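Local atomic coordinates of coenzyme Q-binding protein COQ10 START domain-containing protein (Deinococcus radiodurans R1, PDB entry 3GGN), a protein that is of unknown function but, as a polyketide cyclase- and COQ10-like START-type domain of the Bet v 1-like superfamily, probably binds a lipid or other hydrophobic ligand. Residues B[68-71]-B[72-76]; B[137-140]-B[141-145]; B[41-44]-B[45-48]. All coordinates share one frame; numbering follows the deposited sequence.

Interaction 1. Residues B[68-71]-B[72-76]; sequences ADEP and GKRIA
Glu70 and Arg74 lie side by side across the end of a beta hairpin, their side chains on the same face of the sheet as Ala68 and Ala76. The tight part is the ladder near the turn. Ala76 N gives a hydrogen bond to Ala68 O (2.8 Å), though the return bond from Ala68 N to Ala76 O is weak, and Glu70 N gives one to Arg74 O (2.8 Å). Glu70 O is gripped twice, by Arg74 N (3.1 Å) and by Lys73 N (2.7 Å); Lys73 and Arg74 both facing Glu70 make a classic beta bulge. Gly72 takes a positive phi (66°) to bring the chain round. Among the side chains, the Glu70 carboxylate lies along the methylenes of Arg74, OE2 coming within 3.1 Å of Arg74 CD, a van der Waals contact. Arg74, its CG between the backbone N and carbonyl carbon (chi1 61°) and its chain bent at chi2 and chi3, sets NH1 3.7 Å from Ala68 CB. The ion pair is loose, Glu70 OE2 to Arg74 NE being 3.8 Å with the oxygen well out of the guanidinium plane. Glu70, Pro71 and Lys73 form the exposed end. On the other face, toward helix 16-24, Asp69 OD1 hydrogen-bonds Tyr20 OH, OD2 forms a salt bridge with Arg24 and Ile75 packs on Trp23, while strand 86-95 flanks strand 74-79.

Interaction 2. Residues B[137-140]-B[141-145]; sequences LMRF and KREQE
Phe140 lies with one ring face under the chain of Gln144, one helical turn on: Gln144 CG stands 4.0 Å from the ring centroid, 29° off the normal, a CH-pi contact over the face. The nearest ring atom is Phe140 CE1, 3.6 Å from Gln144 CG. Phe140 sends its CG opposite the backbone N (chi1 175°), which swings the ring toward the C-terminal end of the helix, and the bend of Gln144 at chi2 turns its amide aside at 41° to the ring plane. That amide has its polar partner in Gln18, and Trp23 meets the Phe140 ring edge-to-face, so this side of the helix is fastened to helix 16-24. Both residues belong to helix 130-146, the long C-terminal helix of the Bet v 1-like, helix-grip fold, which lies along the antiparallel sheet. Its i to i+4 backbone bonds run regularly through the contact, Arg142 N to Met138 O (2.9 Å) among them. A second i to i+4 pair lies away from the ring: Arg139 and Glu143 run alongside each other, with NH1 of Arg139 and OE2 of Glu143 3.7 Å apart, a long salt bridge at the guanidinium edge. Arg139 is held more firmly by Asp136. Lys141 NZ, by contrast, makes a short bond to Glu145 OE1 (2.7 Å), approaching from above the carboxylate plane. Arg142 reaches across to the second subunit, where its NH2 donates to the backbone oxygens of Pro30 and Leu36.

Interaction 3. Residues B[41-44]-B[45-48]; sequences VLDD and KRSR
Leu42, Arg46 and Asp43 carry this tight beta hairpin, which joins strand 36-41 to strand 46-52 at the edge of the sheet. Its backbone closes on Arg46 O, which accepts from both Leu42 N (2.8 Å) and Asp43 N (3.2 Å). Beyond these bonds Val41 and Ser47 face each other as an antiparallel non-hydrogen-bonded pair. Leu42 spreads between two arginines: its CB lies over one guanidinium face of Arg46, offset toward the rim, and its CD1 lies over a face of the Arg48 guanidinium, 3.9 Å from Arg48 NH2. Both arginines also form salt bridges with Glu63 of strand 59-70, which itself touches Leu42. Asp43 divides its carboxylate between backbone and side chain. Its chi1 of 62° folds CG back over the turn. There Asp43 OD1 accepts from Lys45 N (2.8 Å) nearly along the C-O axis. Asp43 OD1 also accepts from Arg46 N (2.7 Å), above the carboxylate plane. These two bonds pin the turn from within. The other oxygen makes a salt bridge at the guanidinium edge of Arg46, the two planes 39° apart: Asp43 OD2 is 2.5 Å from Arg46 NE, a length too short to be taken at face value, and Arg46 NH2 adds a weak bond.

How the interactions relate
From the N terminus, interaction 3 comes first, closing the turn between strands 36-41 and 46-52 at one margin of the sheet. Interaction 1 follows at the turn between strands 59-70 and 74-79, and interaction 2 lies last, within helix 130-146. The three occur in series; none nests within or crosses another. Interactions 3 and 1 close alternate hairpin turns of one sheet, with strands 46-52 and 59-70 side by side between them; their centres are 15 Å apart and their nearest atoms about 5 Å. Interaction 2 lies on the opposite side of the chain's centre from interaction 3, about 17 Å away by nearest atoms. Helix 16-24 touches residues of both interaction 1 and interaction 2.

Interaction 1. Residues B[68-71]-B[72-76]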
ATOM      1  N   ALA B  68     -24.770  -5.242   6.148  1.00 23.00           N
ATOM      2  CA  ALA B  68     -25.274  -4.666   4.904  1.00 20.52           C
ATOM      3  C   ALA B  68     -24.237  -4.834   3.807  1.00 20.05           C
ATOM      4  O   ALA B  68     -23.054  -4.546   4.002  1.00 17.28           O
ATOM      5  CB  ALA B  68     -25.591  -3.181   5.089  1.00 22.57           C
ATOM      6  N   ASP B  69     -24.685  -5.325   2.662  1.00 18.49           N
ATOM      7  CA  ASP B  69     -23.813  -5.519   1.522  1.00 20.14           C
ATOM      8  C   ASP B  69     -24.622  -5.257   0.266  1.00 22.23           C
ATOM      9  O   ASP B  69     -25.265  -6.162  -0.283  1.00 22.57           O
ATOM     10  CB  ASP B  69     -23.241  -6.936   1.507  1.00 18.96           C
ATOM     11  CG  ASP B  69     -22.371  -7.196   0.292  1.00 19.89           C
ATOM     12  OD1 ASP B  69     -21.771  -6.229  -0.232  1.00 17.29           O
ATOM     13  OD2 ASP B  69     -22.281  -8.365  -0.138  1.00 19.57           O
ATOM     14  N   GLU B  70     -24.611  -3.997  -0.152  1.00 21.70           N
ATOM     15  CA  GLU B  70     -25.324  -3.554  -1.339  1.00 22.60           C
ATOM     16  C   GLU B  70     -24.292  -3.297  -2.420  1.00 23.31           C
ATOM     17  O   GLU B  70     -23.615  -2.271  -2.415  1.00 18.15           O
ATOM     18  CB  GLU B  70     -26.111  -2.283  -1.027  1.00 22.90           C
ATOM     19  CG  GLU B  70     -27.324  -2.539  -0.150  1.00 28.04           C
ATOM     20  CD  GLU B  70     -27.817  -1.292   0.555  1.00 31.32           C
ATOM     21  OE1 GLU B  70     -27.894  -0.224  -0.095  1.00 32.54           O
ATOM     22  OE2 GLU B  70     -28.138  -1.384   1.761  1.00 33.71           O
ATOM     23  N   PRO B  71     -24.162  -4.239  -3.366  1.00 23.52           N
ATOM     24  CA  PRO B  71     -23.196  -4.118  -4.459  1.00 22.65           C
ATOM     25  C   PRO B  71     -23.036  -2.707  -4.998  1.00 21.67           C
ATOM     26  O   PRO B  71     -24.009  -2.058  -5.383  1.00 21.48           O
ATOM     27  CB  PRO B  71     -23.736  -5.086  -5.502  1.00 22.29           C
ATOM     28  CG  PRO B  71     -24.308  -6.179  -4.652  1.00 24.46           C
ATOM     29  CD  PRO B  71     -25.042  -5.403  -3.570  1.00 25.14           C
ATOM     30  N   GLY B  72     -21.792  -2.239  -5.000  1.00 19.16           N
ATOM     31  CA  GLY B  72     -21.478  -0.916  -5.513  1.00 20.18           C
ATOM     32  C   GLY B  72     -22.044   0.261  -4.751  1.00 19.26           C
ATOM     33  O   GLY B  72     -21.939   1.393  -5.217  1.00 19.38           O
ATOM     34  N   LYS B  73     -22.631   0.016  -3.581  1.00 19.98           N
ATOM     35  CA  LYS B  73     -23.224   1.100  -2.791  1.00 20.36           C
ATOM     36  C   LYS B  73     -22.750   1.198  -1.351  1.00 20.31           C
ATOM     37  O   LYS B  73     -22.379   2.275  -0.878  1.00 20.93           O
ATOM     38  CB  LYS B  73     -24.750   0.975  -2.759  1.00 23.24           C
ATOM     39  CG  LYS B  73     -25.491   1.436  -4.001  1.00 25.96           C
ATOM     40  CD  LYS B  73     -26.999   1.377  -3.736  1.00 31.53           C
ATOM     41  CE  LYS B  73     -27.820   2.015  -4.848  1.00 33.16           C
ATOM     42  NZ  LYS B  73     -27.771   1.243  -6.118  1.00 36.86           N
ATOM     43  N   ARG B  74     -22.787   0.079  -0.642  1.00 18.47           N
ATOM     44  CA  ARG B  74     -22.393   0.095   0.755  1.00 18.74           C
ATOM     45  C   ARG B  74     -22.068  -1.264   1.336  1.00 15.01           C
ATOM     46  O   ARG B  74     -22.600  -2.286   0.912  1.00 15.20           O
ATOM     47  CB  ARG B  74     -23.506   0.714   1.590  1.00 21.41           C
ATOM     48  CG  ARG B  74     -24.800  -0.055   1.506  1.00 27.06           C
ATOM     49  CD  ARG B  74     -25.494  -0.111   2.854  1.00 32.85           C
ATOM     50  NE  ARG B  74     -25.834   1.214   3.356  1.00 39.14           N
ATOM     51  CZ  ARG B  74     -26.354   1.434   4.555  1.00 42.26           C
ATOM     52  NH1 ARG B  74     -26.596   0.412   5.373  1.00 41.96           N
ATOM     53  NH2 ARG B  74     -26.620   2.672   4.945  1.00 42.53           N
ATOM     54  N   ILE B  75     -21.194  -1.246   2.336  1.00 12.91           N
ATOM     55  CA  ILE B  75     -20.790  -2.444   3.049  1.00  9.87           C
ATOM     56  C   ILE B  75     -20.720  -2.022   4.512  1.00 11.98           C
ATOM     57  O   ILE B  75     -20.099  -1.014   4.832  1.00 10.04           O
ATOM     58  CB  ILE B  75     -19.398  -2.927   2.614  1.00 12.81           C
ATOM     59  CG1 ILE B  75     -19.345  -3.098   1.087  1.00 11.63           C
ATOM     60  CG2 ILE B  75     -19.079  -4.242   3.322  1.00 12.93           C
ATOM     61  CD1 ILE B  75     -17.986  -3.545   0.559  1.00 11.45           C
ATOM     62  N   ALA B  76     -21.380  -2.770   5.388  1.00 10.08           N
ATOM     63  CA  ALA B  76     -21.380  -2.462   6.819  1.00 14.22           C
ATOM     64  C   ALA B  76     -21.141  -3.741   7.605  1.00 15.07           C
ATOM     65  O   ALA B  76     -21.594  -4.820   7.206  1.00 15.59           O
ATOM     66  CB  ALA B  76     -22.715  -1.830   7.230  1.00 10.82           C
TER

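Interaction 2. Residues B[137-140]-B[141-145]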
ATOM      1  N   LEU B 137      -6.640   5.967   2.921  1.00 17.40           N
ATOM      2  CA  LEU B 137      -7.569   6.387   1.886  1.00 15.48           C
ATOM      3  C   LEU B 137      -6.871   7.112   0.740  1.00 15.23           C
ATOM      4  O   LEU B 137      -7.207   6.905  -0.420  1.00 11.78           O
ATOM      5  CB  LEU B 137      -8.666   7.272   2.486  1.00 16.75           C
ATOM      6  CG  LEU B 137      -9.730   6.473   3.254  1.00 18.37           C
ATOM      7  CD1 LEU B 137     -10.684   7.413   3.967  1.00 20.41           C
ATOM      8  CD2 LEU B 137     -10.496   5.571   2.277  1.00 17.47           C
ATOM      9  N   MET B 138      -5.897   7.953   1.066  1.00 17.56           N
ATOM     10  CA  MET B 138      -5.170   8.681   0.030  1.00 20.05           C
ATOM     11  C   MET B 138      -4.359   7.709  -0.834  1.00 18.73           C
ATOM     12  O   MET B 138      -4.295   7.854  -2.058  1.00 18.27           O
ATOM     13  CB  MET B 138      -4.259   9.740   0.661  1.00 22.93           C
ATOM     14  CG  MET B 138      -5.021  10.910   1.265  1.00 30.85           C
ATOM     15  SD  MET B 138      -3.956  12.116   2.093  1.00 43.65           S
ATOM     16  CE  MET B 138      -3.758  13.338   0.797  1.00 38.59           C
ATOM     17  N   ARG B 139      -3.749   6.708  -0.209  1.00 18.52           N
ATOM     18  CA  ARG B 139      -2.989   5.740  -0.983  1.00 18.58           C
ATOM     19  C   ARG B 139      -3.937   4.957  -1.890  1.00 16.78           C
ATOM     20  O   ARG B 139      -3.622   4.694  -3.053  1.00 18.65           O
ATOM     21  CB  ARG B 139      -2.203   4.802  -0.056  1.00 20.44           C
ATOM     22  CG  ARG B 139      -1.031   5.520   0.621  1.00 24.66           C
ATOM     23  CD  ARG B 139      -0.040   4.589   1.319  1.00 29.55           C
ATOM     24  NE  ARG B 139      -0.576   4.021   2.551  1.00 33.19           N
ATOM     25  CZ  ARG B 139      -1.229   2.867   2.613  1.00 35.20           C
ATOM     26  NH1 ARG B 139      -1.415   2.154   1.509  1.00 36.57           N
ATOM     27  NH2 ARG B 139      -1.709   2.435   3.772  1.00 35.01           N
ATOM     28  N   PHE B 140      -5.100   4.600  -1.357  1.00 15.33           N
ATOM     29  CA  PHE B 140      -6.112   3.871  -2.116  1.00 15.31           C
ATOM     30  C   PHE B 140      -6.531   4.699  -3.333  1.00 14.21           C
ATOM     31  O   PHE B 140      -6.745   4.162  -4.422  1.00 17.55           O
ATOM     32  CB  PHE B 140      -7.327   3.588  -1.220  1.00 14.45           C
ATOM     33  CG  PHE B 140      -8.483   2.943  -1.938  1.00 16.63           C
ATOM     34  CD1 PHE B 140      -8.323   1.728  -2.600  1.00 16.72           C
ATOM     35  CD2 PHE B 140      -9.748   3.537  -1.920  1.00 16.42           C
ATOM     36  CE1 PHE B 140      -9.411   1.110  -3.236  1.00 18.08           C
ATOM     37  CE2 PHE B 140     -10.833   2.930  -2.546  1.00 19.72           C
ATOM     38  CZ  PHE B 140     -10.661   1.707  -3.208  1.00 17.77           C
ATOM     39  N   LYS B 141      -6.645   6.010  -3.143  1.00 13.27           N
ATOM     40  CA  LYS B 141      -7.017   6.911  -4.228  1.00 14.80           C
ATOM     41  C   LYS B 141      -5.926   6.916  -5.303  1.00 15.67           C
ATOM     42  O   LYS B 141      -6.194   6.701  -6.479  1.00 15.32           O
ATOM     43  CB  LYS B 141      -7.202   8.329  -3.687  1.00 17.60           C
ATOM     44  CG  LYS B 141      -7.459   9.379  -4.759  1.00 18.58           C
ATOM     45  CD  LYS B 141      -7.623  10.751  -4.115  1.00 21.43           C
ATOM     46  CE  LYS B 141      -8.106  11.781  -5.122  1.00 24.96           C
ATOM     47  NZ  LYS B 141      -7.192  11.882  -6.277  1.00 25.67           N
ATOM     48  N   ARG B 142      -4.690   7.164  -4.883  1.00 15.62           N
ATOM     49  CA  ARG B 142      -3.559   7.195  -5.805  1.00 18.27           C
ATOM     50  C   ARG B 142      -3.406   5.885  -6.560  1.00 19.39           C
ATOM     51  O   ARG B 142      -3.210   5.877  -7.776  1.00 21.79           O
ATOM     52  CB  ARG B 142      -2.267   7.489  -5.039  1.00 18.25           C
ATOM     53  CG  ARG B 142      -0.986   7.342  -5.855  1.00 17.57           C
ATOM     54  CD  ARG B 142       0.232   7.649  -4.989  1.00 19.72           C
ATOM     55  NE  ARG B 142       1.487   7.411  -5.699  1.00 20.72           N
ATOM     56  CZ  ARG B 142       2.076   6.225  -5.795  1.00 17.76           C
ATOM     57  NH1 ARG B 142       1.534   5.158  -5.213  1.00 17.89           N
ATOM     58  NH2 ARG B 142       3.191   6.101  -6.502  1.00 19.15           N
ATOM     59  N   GLU B 143      -3.492   4.776  -5.834  1.00 21.29           N
ATOM     60  CA  GLU B 143      -3.344   3.458  -6.433  1.00 21.60           C
ATOM     61  C   GLU B 143      -4.405   3.183  -7.482  1.00 22.21           C
ATOM     62  O   GLU B 143      -4.102   2.687  -8.569  1.00 21.45           O
ATOM     63  CB  GLU B 143      -3.377   2.386  -5.344  1.00 23.03           C
ATOM     64  CG  GLU B 143      -2.107   2.358  -4.506  1.00 29.17           C
ATOM     65  CD  GLU B 143      -2.202   1.432  -3.310  1.00 31.19           C
ATOM     66  OE1 GLU B 143      -2.687   0.292  -3.473  1.00 33.15           O
ATOM     67  OE2 GLU B 143      -1.781   1.847  -2.209  1.00 33.73           O
ATOM     68  N   GLN B 144      -5.652   3.504  -7.158  1.00 20.47           N
ATOM     69  CA  GLN B 144      -6.746   3.291  -8.090  1.00 20.73           C
ATOM     70  C   GLN B 144      -6.652   4.208  -9.304  1.00 20.71           C
ATOM     71  O   GLN B 144      -6.792   3.746 -10.434  1.00 21.08           O
ATOM     72  CB  GLN B 144      -8.093   3.501  -7.390  1.00 18.91           C
ATOM     73  CG  GLN B 144      -8.492   2.358  -6.470  1.00 20.68           C
ATOM     74  CD  GLN B 144      -8.769   1.074  -7.227  1.00 24.63           C
ATOM     75  OE1 GLN B 144      -9.513   1.070  -8.214  1.00 27.47           O
ATOM     76  NE2 GLN B 144      -8.186  -0.024  -6.767  1.00 25.17           N
ATOM     77  N   GLU B 145      -6.407   5.498  -9.075  1.00 20.35           N
ATOM     78  CA  GLU B 145      -6.321   6.459 -10.168  1.00 22.08           C
ATOM     79  C   GLU B 145      -5.128   6.240 -11.096  1.00 24.99           C
ATOM     80  O   GLU B 145      -5.143   6.698 -12.238  1.00 25.10           O
ATOM     81  CB  GLU B 145      -6.314   7.893  -9.625  1.00 24.08           C
ATOM     82  CG  GLU B 145      -7.502   8.186  -8.706  1.00 28.03           C
ATOM     83  CD  GLU B 145      -7.809   9.661  -8.552  1.00 29.50           C
ATOM     84  OE1 GLU B 145      -6.866  10.482  -8.577  1.00 30.32           O
ATOM     85  OE2 GLU B 145      -9.003   9.995  -8.386  1.00 31.14           O
TER

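Interaction 3. Residues B[41-44]-B[45-48]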
ATOM      1  N   VAL B  41     -12.695 -15.036   6.201  1.00 23.81           N
ATOM      2  CA  VAL B  41     -14.107 -15.325   5.955  1.00 25.93           C
ATOM      3  C   VAL B  41     -14.474 -16.647   6.628  1.00 27.69           C
ATOM      4  O   VAL B  41     -13.714 -17.610   6.554  1.00 28.98           O
ATOM      5  CB  VAL B  41     -14.405 -15.429   4.434  1.00 25.36           C
ATOM      6  CG1 VAL B  41     -15.870 -15.778   4.203  1.00 23.92           C
ATOM      7  CG2 VAL B  41     -14.066 -14.109   3.747  1.00 24.68           C
ATOM      8  N   LEU B  42     -15.622 -16.684   7.300  1.00 28.88           N
ATOM      9  CA  LEU B  42     -16.088 -17.897   7.972  1.00 30.35           C
ATOM     10  C   LEU B  42     -17.315 -18.451   7.240  1.00 31.88           C
ATOM     11  O   LEU B  42     -17.650 -19.630   7.365  1.00 33.67           O
ATOM     12  CB  LEU B  42     -16.426 -17.603   9.440  1.00 31.29           C
ATOM     13  CG  LEU B  42     -15.255 -17.090  10.294  1.00 32.23           C
ATOM     14  CD1 LEU B  42     -15.687 -16.907  11.739  1.00 32.82           C
ATOM     15  CD2 LEU B  42     -14.103 -18.079  10.217  1.00 32.01           C
ATOM     16  N   ASP B  43     -17.979 -17.577   6.489  1.00 30.81           N
ATOM     17  CA  ASP B  43     -19.148 -17.915   5.677  1.00 30.62           C
ATOM     18  C   ASP B  43     -19.658 -16.625   5.051  1.00 31.46           C
ATOM     19  O   ASP B  43     -19.098 -15.555   5.296  1.00 29.10           O
ATOM     20  CB  ASP B  43     -20.258 -18.580   6.504  1.00 32.04           C
ATOM     21  CG  ASP B  43     -20.792 -17.689   7.604  1.00 33.12           C
ATOM     22  OD1 ASP B  43     -21.196 -16.536   7.326  1.00 31.20           O
ATOM     23  OD2 ASP B  43     -20.819 -18.156   8.759  1.00 37.05           O
ATOM     24  N   ASP B  44     -20.715 -16.729   4.249  1.00 30.65           N
ATOM     25  CA  ASP B  44     -21.277 -15.572   3.561  1.00 31.54           C
ATOM     26  C   ASP B  44     -21.403 -14.296   4.391  1.00 30.58           C
ATOM     27  O   ASP B  44     -21.136 -13.201   3.895  1.00 30.38           O
ATOM     28  CB  ASP B  44     -22.653 -15.914   2.968  1.00 32.67           C
ATOM     29  CG  ASP B  44     -22.578 -16.984   1.883  1.00 36.04           C
ATOM     30  OD1 ASP B  44     -21.507 -17.115   1.256  1.00 36.87           O
ATOM     31  OD2 ASP B  44     -23.590 -17.683   1.646  1.00 38.51           O
ATOM     32  N   LYS B  45     -21.797 -14.426   5.652  1.00 28.75           N
ATOM     33  CA  LYS B  45     -21.983 -13.245   6.480  1.00 29.46           C
ATOM     34  C   LYS B  45     -20.978 -13.041   7.611  1.00 26.89           C
ATOM     35  O   LYS B  45     -20.823 -11.926   8.100  1.00 25.96           O
ATOM     36  CB  LYS B  45     -23.408 -13.255   7.046  1.00 31.74           C
ATOM     37  CG  LYS B  45     -23.743 -12.079   7.943  1.00 38.18           C
ATOM     38  CD  LYS B  45     -25.250 -11.900   8.092  1.00 38.61           C
ATOM     39  CE  LYS B  45     -25.894 -11.493   6.766  1.00 41.01           C
ATOM     40  NZ  LYS B  45     -25.382 -10.188   6.248  1.00 39.93           N
ATOM     41  N   ARG B  46     -20.290 -14.100   8.021  1.00 24.99           N
ATOM     42  CA  ARG B  46     -19.345 -13.987   9.127  1.00 24.61           C
ATOM     43  C   ARG B  46     -17.874 -14.034   8.748  1.00 23.51           C
ATOM     44  O   ARG B  46     -17.482 -14.649   7.755  1.00 22.81           O
ATOM     45  CB  ARG B  46     -19.611 -15.077  10.165  1.00 26.57           C
ATOM     46  CG  ARG B  46     -20.978 -15.012  10.825  1.00 28.54           C
ATOM     47  CD  ARG B  46     -21.117 -16.165  11.806  1.00 31.49           C
ATOM     48  NE  ARG B  46     -20.909 -17.448  11.138  1.00 31.55           N
ATOM     49  CZ  ARG B  46     -20.127 -18.419  11.598  1.00 32.21           C
ATOM     50  NH1 ARG B  46     -19.469 -18.263  12.739  1.00 32.62           N
ATOM     51  NH2 ARG B  46     -19.993 -19.546  10.907  1.00 32.30           N
ATOM     52  N   SER B  47     -17.064 -13.395   9.585  1.00 20.54           N
ATOM     53  CA  SER B  47     -15.627 -13.331   9.388  1.00 19.84           C
ATOM     54  C   SER B  47     -14.918 -13.136  10.726  1.00 19.07           C
ATOM     55  O   SER B  47     -15.518 -12.678  11.690  1.00 17.97           O
ATOM     56  CB  SER B  47     -15.284 -12.185   8.425  1.00 21.24           C
ATOM     57  OG  SER B  47     -15.989 -10.996   8.759  1.00 21.68           O
ATOM     58  N   ARG B  48     -13.643 -13.508  10.778  1.00 18.63           N
ATOM     59  CA  ARG B  48     -12.829 -13.373  11.978  1.00 19.80           C
ATOM     60  C   ARG B  48     -11.817 -12.265  11.743  1.00 19.30           C
ATOM     61  O   ARG B  48     -11.053 -12.316  10.780  1.00 18.94           O
ATOM     62  CB  ARG B  48     -12.086 -14.677  12.264  1.00 23.01           C
ATOM     63  CG  ARG B  48     -11.199 -14.631  13.491  1.00 27.02           C
ATOM     64  CD  ARG B  48     -11.491 -15.830  14.376  1.00 31.20           C
ATOM     65  NE  ARG B  48     -12.913 -15.870  14.714  1.00 35.19           N
ATOM     66  CZ  ARG B  48     -13.529 -16.911  15.265  1.00 36.49           C
ATOM     67  NH1 ARG B  48     -12.848 -18.014  15.544  1.00 37.61           N
ATOM     68  NH2 ARG B  48     -14.830 -16.847  15.530  1.00 35.83           N
TER